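Local coordinates for protein family 88 glycosyl hydrolase (Bacteroides thetaiotaomicron, PDB 5NOA) that probably hydrolyses terminal unsaturated uronic-acid sugars, as family 88 enzymes do, and is linked to the breakdown of gum arabic by human gut bacteria, at residues A[63-68]-A[79-84]; A[183-188]-A[251-256]; A[127-132]-A[173-178]; A[99-104]-A[144-149]. All blocks are in the same frame, centred on the assembly; numbering follows the deposited sequence.

Contact 1: residues A[63-68]-A[79-84]; sequences TGNMEA and EYSKGW
Asn65 and Ser81 face each other where the two helices come nearest, and the tight part of the contact is built on them. Asn65 ND2 donates to Ser81 OG at 2.8 Å, with the hydroxyl oxygen lying in the amide plane. CG of Asn65 stands anti to the backbone N (chi1 -176°), which carries the amide across to the other helix. Its ends are further fixed by Tyr77 O, bound to ND2, and Asn41 ND2, bound to OD1. A serine suits the opposite place: it is short, and its OG also meets His62 ND1. Beside it, the twice-bent chain of Met66 brings SD to 3.6 Å from Ser81 CB, a flexible thioether filling against a small residue. The segments run roughly antiparallel, at 146° with axes 9.9 Å apart, as expected of a helical hairpin in the (α/α)6 barrel of family 88. Tyr80 fits more loosely, its CB 4.2 Å from Asn65 ND2, while its hydroxyl turns to His48 O. The solvent side of helix 75-87 is given to charge: Lys82 NZ pairs with Glu79 OE2 at 3.3 Å, one helical turn back, and with Glu131.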
# COMPACT_ATOMS: atom_id res chain seq x y z
N THR A 63 -1.89 3.02 -7.98
CA THR A 63 -1.10 1.81 -7.83
C THR A 63 -1.96 0.57 -8.07
O THR A 63 -1.49 -0.43 -8.64
CB THR A 63 -0.29 1.72 -6.53
OG1 THR A 63 -1.14 1.51 -5.40
CG2 THR A 63 0.58 2.89 -6.32
N GLY A 64 -3.21 0.61 -7.63
CA GLY A 64 -4.13 -0.47 -7.88
C GLY A 64 -4.59 -0.56 -9.32
O GLY A 64 -4.76 -1.66 -9.88
N ASN A 65 -4.87 0.59 -9.94
CA ASN A 65 -5.23 0.60 -11.36
C ASN A 65 -4.11 0.01 -12.22
O ASN A 65 -4.38 -0.77 -13.14
CB ASN A 65 -5.56 2.02 -11.80
CG ASN A 65 -6.03 2.06 -13.24
OD1 ASN A 65 -6.96 1.35 -13.61
ND2 ASN A 65 -5.38 2.89 -14.06
N MET A 66 -2.87 0.39 -11.92
CA MET A 66 -1.76 -0.16 -12.64
C MET A 66 -1.66 -1.65 -12.46
O MET A 66 -1.42 -2.38 -13.45
CB MET A 66 -0.45 0.53 -12.30
CG MET A 66 -0.36 1.96 -12.83
SD MET A 66 -0.71 2.23 -14.59
CE MET A 66 0.57 1.27 -15.38
N GLU A 67 -1.89 -2.15 -11.25
CA GLU A 67 -1.93 -3.59 -11.04
C GLU A 67 -2.98 -4.26 -11.93
O GLU A 67 -2.72 -5.32 -12.52
CB GLU A 67 -2.19 -3.89 -9.57
CG GLU A 67 -1.88 -5.30 -9.15
CD GLU A 67 -0.41 -5.57 -8.92
OE1 GLU A 67 -0.06 -6.75 -8.82
OE2 GLU A 67 0.39 -4.61 -8.80
N ALA A 68 -4.18 -3.68 -11.95
CA ALA A 68 -5.25 -4.23 -12.78
C ALA A 68 -4.88 -4.21 -14.28
O ALA A 68 -5.21 -5.14 -14.99
CB ALA A 68 -6.54 -3.46 -12.53
N GLU A 79 -4.94 4.14 -20.09
CA GLU A 79 -5.30 5.50 -20.44
C GLU A 79 -5.69 6.35 -19.24
O GLU A 79 -5.37 7.53 -19.18
CB GLU A 79 -6.37 5.51 -21.53
CG GLU A 79 -5.83 4.98 -22.86
CD GLU A 79 -4.45 5.53 -23.28
OE1 GLU A 79 -4.36 6.77 -23.47
OE2 GLU A 79 -3.46 4.73 -23.43
N TYR A 80 -6.36 5.75 -18.27
CA TYR A 80 -6.80 6.48 -17.09
C TYR A 80 -5.62 6.94 -16.25
O TYR A 80 -5.57 8.09 -15.82
CB TYR A 80 -7.74 5.59 -16.28
CG TYR A 80 -8.53 6.33 -15.22
CD1 TYR A 80 -9.66 7.03 -15.54
CD2 TYR A 80 -8.15 6.27 -13.88
CE1 TYR A 80 -10.39 7.70 -14.60
CE2 TYR A 80 -8.89 6.92 -12.93
CZ TYR A 80 -10.01 7.62 -13.29
OH TYR A 80 -10.75 8.26 -12.30
N SER A 81 -4.64 6.04 -16.03
CA SER A 81 -3.44 6.47 -15.30
C SER A 81 -2.57 7.47 -16.10
O SER A 81 -2.01 8.41 -15.51
CB SER A 81 -2.61 5.29 -14.82
OG SER A 81 -3.21 4.65 -13.73
N LYS A 82 -2.46 7.29 -17.42
CA LYS A 82 -1.74 8.25 -18.24
C LYS A 82 -2.40 9.63 -18.14
O LYS A 82 -1.70 10.64 -18.02
CB LYS A 82 -1.73 7.85 -19.71
CG LYS A 82 -0.77 6.75 -20.03
CD LYS A 82 -0.86 6.47 -21.51
CE LYS A 82 0.11 5.42 -21.93
NZ LYS A 82 -0.20 5.01 -23.33
N GLY A 83 -3.73 9.66 -18.14
CA GLY A 83 -4.42 10.94 -18.05
C GLY A 83 -4.15 11.65 -16.74
O GLY A 83 -3.95 12.87 -16.69
N TRP A 84 -4.09 10.87 -15.66
CA TRP A 84 -3.78 11.44 -14.35
C TRP A 84 -2.37 11.95 -14.27
O TRP A 84 -2.12 13.03 -13.75
CB TRP A 84 -4.09 10.41 -13.28
CG TRP A 84 -3.71 10.76 -11.88
CD1 TRP A 84 -4.40 11.55 -11.01
CD2 TRP A 84 -2.61 10.26 -11.15
NE1 TRP A 84 -3.80 11.55 -9.78
CE2 TRP A 84 -2.70 10.76 -9.83
CE3 TRP A 84 -1.57 9.38 -11.45
CZ2 TRP A 84 -1.78 10.43 -8.84
CZ3 TRP A 84 -0.64 9.09 -10.48
CH2 TRP A 84 -0.77 9.58 -9.19

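Contact 2: residues A[183-188]-A[251-256]; sequences EKLHEY and QEYIDR
The imidazole of His186 meets helix 250-266 with its edge: Glu252 OE1 and Tyr253 OH both lie near the ring plane, while Tyr249, just before that helix, stacks on the ring. His186 NE2 donates to Glu252 OE1 at 2.7 Å, in a bond bent only to 160°. The carboxylate stands almost upright against the imidazole, its plane turned 83° from the ring, and the N-H reaches the oxygen from above the carboxylate plane. The phenol of Tyr253 has His186 CD2 and Leu185 CD2 beside it, both in oblique approach, the latter 4.1 Å from CE2. Its hydroxyl end reaches the base of two side chains, with OH 3.3 Å from His186 CB and 3.6 Å from Leu185 CG. These are packing contacts.

The axes of the segments stay 12.0 Å apart and cross at 42°, a spacing that suits long side chains. A tyrosine spans it with a rigid ring, and an extended glutamate meets a histidine whose CG, anti to the backbone N, swings the ring toward helix 250-266. Polarity follows burial: Leu185 and Tyr253 are buried, whereas the histidine-carboxylate bond lies on the more exposed side.

In the α-helical barrel, Leu185 also packs on Met166, Met169 and Thr170 of helix 160-176, and Tyr253 on Val239 and Leu240 of helix 226-242. The contact thus joins helix 180-196, backed by helix 160-176, to helix 250-266, backed by helix 226-242, with the short strands 197-198 and 203-204 following helix 180-196 in the chain.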
# COMPACT_ATOMS: atom_id res chain seq x y z
N GLU A 183 20.76 1.57 -1.21
CA GLU A 183 21.38 1.92 0.05
C GLU A 183 20.45 2.78 0.92
O GLU A 183 20.28 2.55 2.13
CB GLU A 183 22.69 2.64 -0.17
CG GLU A 183 23.38 3.15 1.07
CD GLU A 183 23.64 2.10 2.13
OE1 GLU A 183 24.04 0.93 1.78
OE2 GLU A 183 23.45 2.48 3.33
N LYS A 184 19.85 3.77 0.29
CA LYS A 184 18.93 4.66 1.00
C LYS A 184 17.60 4.01 1.35
O LYS A 184 17.03 4.35 2.39
CB LYS A 184 18.79 5.96 0.21
CG LYS A 184 20.08 6.80 0.25
CD LYS A 184 20.23 7.54 1.56
CE LYS A 184 21.53 8.32 1.64
NZ LYS A 184 21.60 9.10 2.91
N LEU A 185 17.12 3.08 0.52
CA LEU A 185 15.96 2.27 0.94
C LEU A 185 16.26 1.67 2.31
O LEU A 185 15.44 1.73 3.23
CB LEU A 185 15.74 1.17 -0.11
CG LEU A 185 14.76 0.05 0.28
CD1 LEU A 185 13.39 0.59 0.54
CD2 LEU A 185 14.77 -0.99 -0.81
N HIS A 186 17.45 1.07 2.45
CA HIS A 186 17.79 0.44 3.72
C HIS A 186 17.91 1.46 4.86
O HIS A 186 17.38 1.23 5.95
CB HIS A 186 19.07 -0.33 3.58
CG HIS A 186 19.43 -1.07 4.80
ND1 HIS A 186 20.36 -0.62 5.69
CD2 HIS A 186 18.91 -2.20 5.34
CE1 HIS A 186 20.44 -1.46 6.71
NE2 HIS A 186 19.56 -2.42 6.52
N GLU A 187 18.60 2.57 4.60
CA GLU A 187 18.81 3.55 5.65
C GLU A 187 17.47 4.13 6.13
O GLU A 187 17.21 4.24 7.34
CB GLU A 187 19.71 4.66 5.13
CG GLU A 187 19.98 5.70 6.19
CD GLU A 187 20.96 6.75 5.78
OE1 GLU A 187 21.39 6.81 4.63
OE2 GLU A 187 21.26 7.57 6.70
N TYR A 188 16.60 4.47 5.20
CA TYR A 188 15.32 5.07 5.57
C TYR A 188 14.40 4.06 6.26
O TYR A 188 13.67 4.42 7.20
CB TYR A 188 14.64 5.73 4.37
CG TYR A 188 15.41 6.87 3.71
CD1 TYR A 188 16.37 7.61 4.37
CD2 TYR A 188 15.15 7.17 2.38
CE1 TYR A 188 17.02 8.67 3.72
CE2 TYR A 188 15.81 8.16 1.73
CZ TYR A 188 16.75 8.93 2.41
OH TYR A 188 17.37 9.93 1.72
N GLN A 251 17.91 -10.01 2.70
CA GLN A 251 17.51 -10.93 3.77
C GLN A 251 16.87 -10.23 4.95
O GLN A 251 15.95 -10.79 5.59
CB GLN A 251 18.66 -11.83 4.23
CG GLN A 251 18.21 -12.96 5.12
CD GLN A 251 17.28 -13.93 4.40
OE1 GLN A 251 17.58 -14.38 3.30
NE2 GLN A 251 16.17 -14.24 5.01
N GLU A 252 17.31 -9.00 5.24
CA GLU A 252 16.66 -8.23 6.30
C GLU A 252 15.22 -7.93 5.97
O GLU A 252 14.33 -8.01 6.83
CB GLU A 252 17.39 -6.92 6.57
CG GLU A 252 18.80 -7.09 7.11
CD GLU A 252 19.54 -5.78 7.28
OE1 GLU A 252 18.93 -4.80 7.73
OE2 GLU A 252 20.73 -5.75 6.96
N TYR A 253 14.96 -7.59 4.70
CA TYR A 253 13.59 -7.31 4.28
C TYR A 253 12.73 -8.54 4.32
O TYR A 253 11.58 -8.49 4.77
CB TYR A 253 13.53 -6.70 2.88
CG TYR A 253 14.42 -5.52 2.68
CD1 TYR A 253 14.68 -4.58 3.68
CD2 TYR A 253 15.08 -5.36 1.51
CE1 TYR A 253 15.54 -3.51 3.46
CE2 TYR A 253 15.92 -4.29 1.26
CZ TYR A 253 16.13 -3.36 2.25
OH TYR A 253 16.95 -2.28 2.02
N ILE A 254 13.28 -9.68 3.88
CA ILE A 254 12.55 -10.93 3.93
C ILE A 254 12.22 -11.28 5.36
O ILE A 254 11.08 -11.68 5.67
CB ILE A 254 13.37 -12.06 3.27
CG1 ILE A 254 13.53 -11.79 1.75
CG2 ILE A 254 12.76 -13.43 3.57
CD1 ILE A 254 14.50 -12.71 1.06
N ASP A 255 13.22 -11.14 6.23
CA ASP A 255 13.03 -11.50 7.64
C ASP A 255 11.91 -10.67 8.27
O ASP A 255 11.06 -11.19 8.99
CB ASP A 255 14.32 -11.34 8.45
CG ASP A 255 15.36 -12.45 8.18
OD1 ASP A 255 15.03 -13.42 7.48
OD2 ASP A 255 16.51 -12.29 8.65
N ARG A 256 11.91 -9.37 7.99
CA ARG A 256 10.85 -8.52 8.54
C ARG A 256 9.49 -8.82 7.92
O ARG A 256 8.48 -8.80 8.61
CB ARG A 256 11.19 -7.04 8.37
CG ARG A 256 10.16 -6.08 8.91
CD ARG A 256 9.88 -6.15 10.39
NE ARG A 256 11.01 -5.65 11.15
CZ ARG A 256 11.82 -6.38 11.89
NH1 ARG A 256 11.69 -7.73 11.98
NH2 ARG A 256 12.82 -5.77 12.49

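Contact 3: residues A[127-132]-A[173-178]; sequences LYNLEP and YNITKN
The apolar part of this contact is Ile175 laid against the ring of Tyr128. CG2 comes 3.7 Å from Tyr128 CE1, and CD1 lies 3.7 Å from Tyr128 CD1, so both methyls are used along one side of the phenol. With CG anti to the backbone N (chi1 174°), the tyrosine extends toward the other helix; a branched residue offers the breadth to meet so long a ring. Within its own segment the ring has Pro132 CA over one face, 3.8 Å above the plane but displaced toward the ring's margin.

Where polar and apolar groups meet, Asn129 OD1 touches Ile175 CG1 at 3.4 Å. This is van der Waals contact, and no hydrogen bond joins the segments. An asparagine is at home here because the position is exposed.

Backbone capping forms the third kind. Lys177 leaves helix 160-176 with a positive phi of 57°, and Asn178 N then donates to Thr176 OG1 at 3.1 Å, closing an ST turn. Asn178 OD1 in turn caps Leu180 N at the start of the next helix.

Both segments are thus helix ends near the protein surface. Ile137 of helix 135-149 packs on Tyr128 and Ile175 alike, while Leu127 turns to helices 56-72 and 75-87, and Tyr173 and Thr176 lean on helix 180-196.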
# COMPACT_ATOMS: atom_id res chain seq x y z
N LEU A 127 4.54 3.73 -15.86
CA LEU A 127 4.20 4.25 -17.19
C LEU A 127 5.46 4.41 -18.05
O LEU A 127 5.44 4.10 -19.24
CB LEU A 127 3.45 5.58 -17.08
CG LEU A 127 2.06 5.44 -16.44
CD1 LEU A 127 1.45 6.79 -16.13
CD2 LEU A 127 1.14 4.64 -17.35
N TYR A 128 6.55 4.89 -17.45
CA TYR A 128 7.84 4.95 -18.14
C TYR A 128 8.28 3.58 -18.62
O TYR A 128 8.71 3.42 -19.76
CB TYR A 128 8.91 5.55 -17.18
CG TYR A 128 10.30 5.52 -17.74
CD1 TYR A 128 11.09 4.39 -17.61
CD2 TYR A 128 10.82 6.60 -18.39
CE1 TYR A 128 12.35 4.33 -18.16
CE2 TYR A 128 12.10 6.57 -18.92
CZ TYR A 128 12.87 5.43 -18.80
OH TYR A 128 14.11 5.40 -19.33
N ASN A 129 8.17 2.56 -17.78
CA ASN A 129 8.64 1.24 -18.17
C ASN A 129 7.90 0.74 -19.39
O ASN A 129 8.49 0.11 -20.25
CB ASN A 129 8.55 0.27 -17.02
CG ASN A 129 9.66 0.45 -16.03
OD1 ASN A 129 10.76 0.88 -16.39
ND2 ASN A 129 9.37 0.20 -14.77
N LEU A 130 6.62 1.05 -19.50
CA LEU A 130 5.82 0.66 -20.68
C LEU A 130 6.19 1.46 -21.93
O LEU A 130 6.13 0.94 -23.02
CB LEU A 130 4.33 0.85 -20.37
CG LEU A 130 3.76 -0.11 -19.30
CD1 LEU A 130 2.36 0.33 -18.90
CD2 LEU A 130 3.70 -1.54 -19.81
N GLU A 131 6.47 2.75 -21.75
CA GLU A 131 6.80 3.63 -22.89
C GLU A 131 7.86 4.63 -22.43
O GLU A 131 7.53 5.72 -21.97
CB GLU A 131 5.52 4.34 -23.31
CG GLU A 131 4.44 3.39 -23.83
CD GLU A 131 3.10 4.05 -23.98
OE1 GLU A 131 2.95 4.82 -24.96
OE2 GLU A 131 2.21 3.77 -23.14
N PRO A 132 9.14 4.26 -22.51
CA PRO A 132 10.17 5.11 -21.89
C PRO A 132 10.24 6.46 -22.56
O PRO A 132 10.21 6.56 -23.79
CB PRO A 132 11.47 4.30 -22.03
CG PRO A 132 11.04 2.91 -22.27
CD PRO A 132 9.65 2.92 -22.84
N TYR A 173 15.56 2.26 -8.96
CA TYR A 173 16.77 1.45 -9.13
C TYR A 173 16.73 0.67 -10.43
O TYR A 173 17.69 0.64 -11.20
CB TYR A 173 17.02 0.50 -7.95
CG TYR A 173 18.18 -0.38 -8.24
CD1 TYR A 173 19.48 0.13 -8.12
CD2 TYR A 173 18.02 -1.65 -8.78
CE1 TYR A 173 20.57 -0.61 -8.46
CE2 TYR A 173 19.10 -2.40 -9.14
CZ TYR A 173 20.39 -1.89 -8.97
OH TYR A 173 21.45 -2.65 -9.32
N ASN A 174 15.62 0.01 -10.69
CA ASN A 174 15.59 -0.87 -11.87
C ASN A 174 15.71 -0.10 -13.16
O ASN A 174 16.20 -0.65 -14.14
CB ASN A 174 14.36 -1.79 -11.83
CG ASN A 174 14.51 -2.95 -10.84
OD1 ASN A 174 15.60 -3.41 -10.58
ND2 ASN A 174 13.39 -3.44 -10.32
N ILE A 175 15.29 1.17 -13.17
CA ILE A 175 15.48 2.03 -14.32
C ILE A 175 16.89 2.57 -14.42
O ILE A 175 17.49 2.49 -15.48
CB ILE A 175 14.46 3.18 -14.31
CG1 ILE A 175 13.04 2.63 -14.50
CG2 ILE A 175 14.80 4.21 -15.37
CD1 ILE A 175 11.95 3.57 -14.07
N THR A 176 17.39 3.16 -13.34
CA THR A 176 18.65 3.91 -13.36
C THR A 176 19.87 3.02 -13.12
O THR A 176 20.99 3.39 -13.49
CB THR A 176 18.68 5.02 -12.27
OG1 THR A 176 18.65 4.42 -10.97
CG2 THR A 176 17.50 6.01 -12.45
N LYS A 177 19.68 1.91 -12.41
CA LYS A 177 20.77 1.09 -11.88
C LYS A 177 21.74 1.84 -10.96
O LYS A 177 22.89 1.42 -10.78
CB LYS A 177 21.49 0.33 -13.02
CG LYS A 177 20.57 -0.51 -13.91
CD LYS A 177 19.94 -1.68 -13.15
CE LYS A 177 18.99 -2.52 -14.01
NZ LYS A 177 19.69 -3.31 -15.06
N ASN A 178 21.24 2.93 -10.35
CA ASN A 178 22.01 3.69 -9.40
C ASN A 178 21.90 3.02 -8.02
O ASN A 178 20.86 3.08 -7.41
CB ASN A 178 21.49 5.12 -9.36
CG ASN A 178 22.20 5.99 -8.37
OD1 ASN A 178 23.01 5.54 -7.54
ND2 ASN A 178 21.91 7.30 -8.46

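Contact 4: residues A[99-104]-A[144-149]; sequences ANWKYS and MEYQMS
Trp101 and Tyr146 carry the whole contact, one ring against the other. The six-membered ring of the indole does the touching, in an oblique approach: CZ3 and CE3 each lie 3.7 Å from Tyr146 CD2, and CZ3 is 4.1 Å from CG of the same tyrosine. The planes are almost perpendicular (88°), with the centroid of the indole six-membered ring 5.4 Å from that of the phenol. Tyr146 reaches out because its CG is anti to the backbone N (chi1 174°), pointing the ring away from helix 135-149 toward the loop.

One step outward, the indole is set by its nitrogen, for Trp101 NE1 binds Ser95 O, and it also packs on Val112. Next to it, Lys102 NZ folds back to Asn100 O at 2.9 Å, while backbone hydrogen bonds between Lys102 and Asp110 tie this part of the loop to a later one. Behind the tyrosine, the backbone carbonyl is doubly held: Tyr146 O accepts from Ser149 OG at 2.7 Å, in the carbonyl plane and on a lone pair, and from Ser149 N at 3.0 Å. Serine suits the place because its short hydroxyl can fold back onto a carbonyl three residues earlier.

Farther out, Gln147 OE1 meets Gln118 NE2, and Tyr103 OH bonds to Asp154 and Asn152, joining the loop to the region that follows the helix. Between the segments themselves only carbon meets carbon, so the long loop before helix 120-130 rests on helix 135-149 through dispersion and ring shape, with the hydrogen bonds lying behind the rings: on the indole nitrogen, on the carbonyl of Tyr146 and farther along the loop.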
# COMPACT_ATOMS: atom_id res chain seq x y z
N ALA A 99 15.10 25.10 -0.83
CA ALA A 99 15.22 25.55 0.58
C ALA A 99 13.88 25.49 1.34
O ALA A 99 13.87 25.47 2.56
CB ALA A 99 15.81 26.96 0.65
N ASN A 100 12.77 25.58 0.64
CA ASN A 100 11.44 25.50 1.25
C ASN A 100 10.93 24.08 1.27
O ASN A 100 9.84 23.89 1.80
CB ASN A 100 10.44 26.41 0.51
CG ASN A 100 10.44 27.84 1.05
OD1 ASN A 100 11.39 28.30 1.69
ND2 ASN A 100 9.38 28.57 0.76
N TRP A 101 11.66 23.08 0.72
CA TRP A 101 11.12 21.73 0.69
C TRP A 101 11.02 21.12 2.06
O TRP A 101 11.93 21.21 2.86
CB TRP A 101 11.93 20.76 -0.21
CG TRP A 101 11.85 21.07 -1.70
CD1 TRP A 101 11.13 22.07 -2.30
CD2 TRP A 101 12.44 20.31 -2.74
NE1 TRP A 101 11.29 22.00 -3.66
CE2 TRP A 101 12.07 20.92 -3.95
CE3 TRP A 101 13.25 19.16 -2.79
CZ2 TRP A 101 12.46 20.41 -5.20
CZ3 TRP A 101 13.65 18.67 -4.01
CH2 TRP A 101 13.28 19.30 -5.20
N LYS A 102 9.85 20.53 2.33
CA LYS A 102 9.50 19.98 3.63
C LYS A 102 9.05 18.53 3.52
O LYS A 102 8.62 18.08 2.47
CB LYS A 102 8.43 20.85 4.30
CG LYS A 102 8.94 22.29 4.61
CD LYS A 102 7.88 23.25 5.12
CE LYS A 102 8.38 24.66 5.29
NZ LYS A 102 8.58 25.31 3.97
N TYR A 103 9.15 17.85 4.65
CA TYR A 103 8.78 16.44 4.73
C TYR A 103 7.95 16.04 5.91
O TYR A 103 7.67 14.85 6.09
CB TYR A 103 9.98 15.52 4.59
CG TYR A 103 11.06 15.57 5.62
CD1 TYR A 103 12.04 16.56 5.56
CD2 TYR A 103 11.19 14.58 6.57
CE1 TYR A 103 13.09 16.56 6.47
CE2 TYR A 103 12.24 14.55 7.44
CZ TYR A 103 13.20 15.54 7.40
OH TYR A 103 14.28 15.54 8.25
N SER A 104 7.50 17.01 6.73
CA SER A 104 6.40 16.78 7.65
C SER A 104 5.09 16.78 6.87
O SER A 104 5.11 16.81 5.64
CB SER A 104 6.44 17.84 8.72
OG SER A 104 6.42 19.12 8.15
N MET A 144 14.08 12.47 -5.71
CA MET A 144 14.67 11.43 -4.87
C MET A 144 16.19 11.52 -4.78
O MET A 144 16.76 11.27 -3.73
CB MET A 144 14.26 10.03 -5.35
CG MET A 144 12.76 9.75 -5.37
SD MET A 144 11.81 10.34 -3.94
CE MET A 144 12.54 9.40 -2.60
N GLU A 145 16.83 11.92 -5.87
CA GLU A 145 18.27 12.10 -5.86
C GLU A 145 18.70 13.27 -4.98
O GLU A 145 19.71 13.17 -4.28
CB GLU A 145 18.83 12.11 -7.28
CG GLU A 145 18.61 10.73 -7.92
CD GLU A 145 18.68 10.63 -9.44
OE1 GLU A 145 19.20 11.57 -10.10
OE2 GLU A 145 18.21 9.58 -9.99
N TYR A 146 17.93 14.37 -4.95
CA TYR A 146 18.20 15.41 -3.98
C TYR A 146 18.01 14.88 -2.56
O TYR A 146 18.86 15.04 -1.68
CB TYR A 146 17.31 16.64 -4.19
CG TYR A 146 17.51 17.64 -3.07
CD1 TYR A 146 18.67 18.42 -3.03
CD2 TYR A 146 16.59 17.77 -2.04
CE1 TYR A 146 18.90 19.28 -1.96
CE2 TYR A 146 16.80 18.65 -1.00
CZ TYR A 146 17.95 19.40 -0.96
OH TYR A 146 18.16 20.28 0.08
N GLN A 147 16.90 14.21 -2.30
CA GLN A 147 16.65 13.65 -0.98
C GLN A 147 17.81 12.77 -0.52
O GLN A 147 18.29 12.89 0.61
CB GLN A 147 15.35 12.88 -0.97
CG GLN A 147 14.94 12.34 0.37
CD GLN A 147 13.54 11.80 0.34
OE1 GLN A 147 12.65 12.39 -0.28
NE2 GLN A 147 13.32 10.70 1.04
N MET A 148 18.27 11.89 -1.40
CA MET A 148 19.34 10.96 -1.03
C MET A 148 20.68 11.67 -0.76
O MET A 148 21.52 11.14 -0.05
CB MET A 148 19.52 9.87 -2.08
CG MET A 148 18.32 8.95 -2.17
SD MET A 148 18.58 7.55 -3.28
CE MET A 148 18.76 8.33 -4.87
N SER A 149 20.84 12.87 -1.31
CA SER A 149 22.05 13.66 -1.08
C SER A 149 22.07 14.33 0.25
O SER A 149 23.12 14.76 0.72
CB SER A 149 22.21 14.73 -2.18
OG SER A 149 21.41 15.88 -2.02

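How the contacts relate
Contact 1 is the buried one; its helices, with axes 9.9 Å apart, meet through small polar side chains joined by an asparagine-serine hydrogen bond. Contacts 2 and 4 are partly buried and rely on large rings, the former adding a histidine-carboxylate bond, the latter purely apolar. Contact 3 lies at the surface, between helix ends, and has no bond across it. Helix 75-87 of contact 1 precedes helix 120-130 of contact 3 in the chain, and Met66 packs on Leu127 of the latter. Separately, helix 135-149 of contact 4 packs on helix 180-196 of contact 2 through Met148 and Lys184. Contacts 1 and 2 are far apart, with centres about 28 Å from each other.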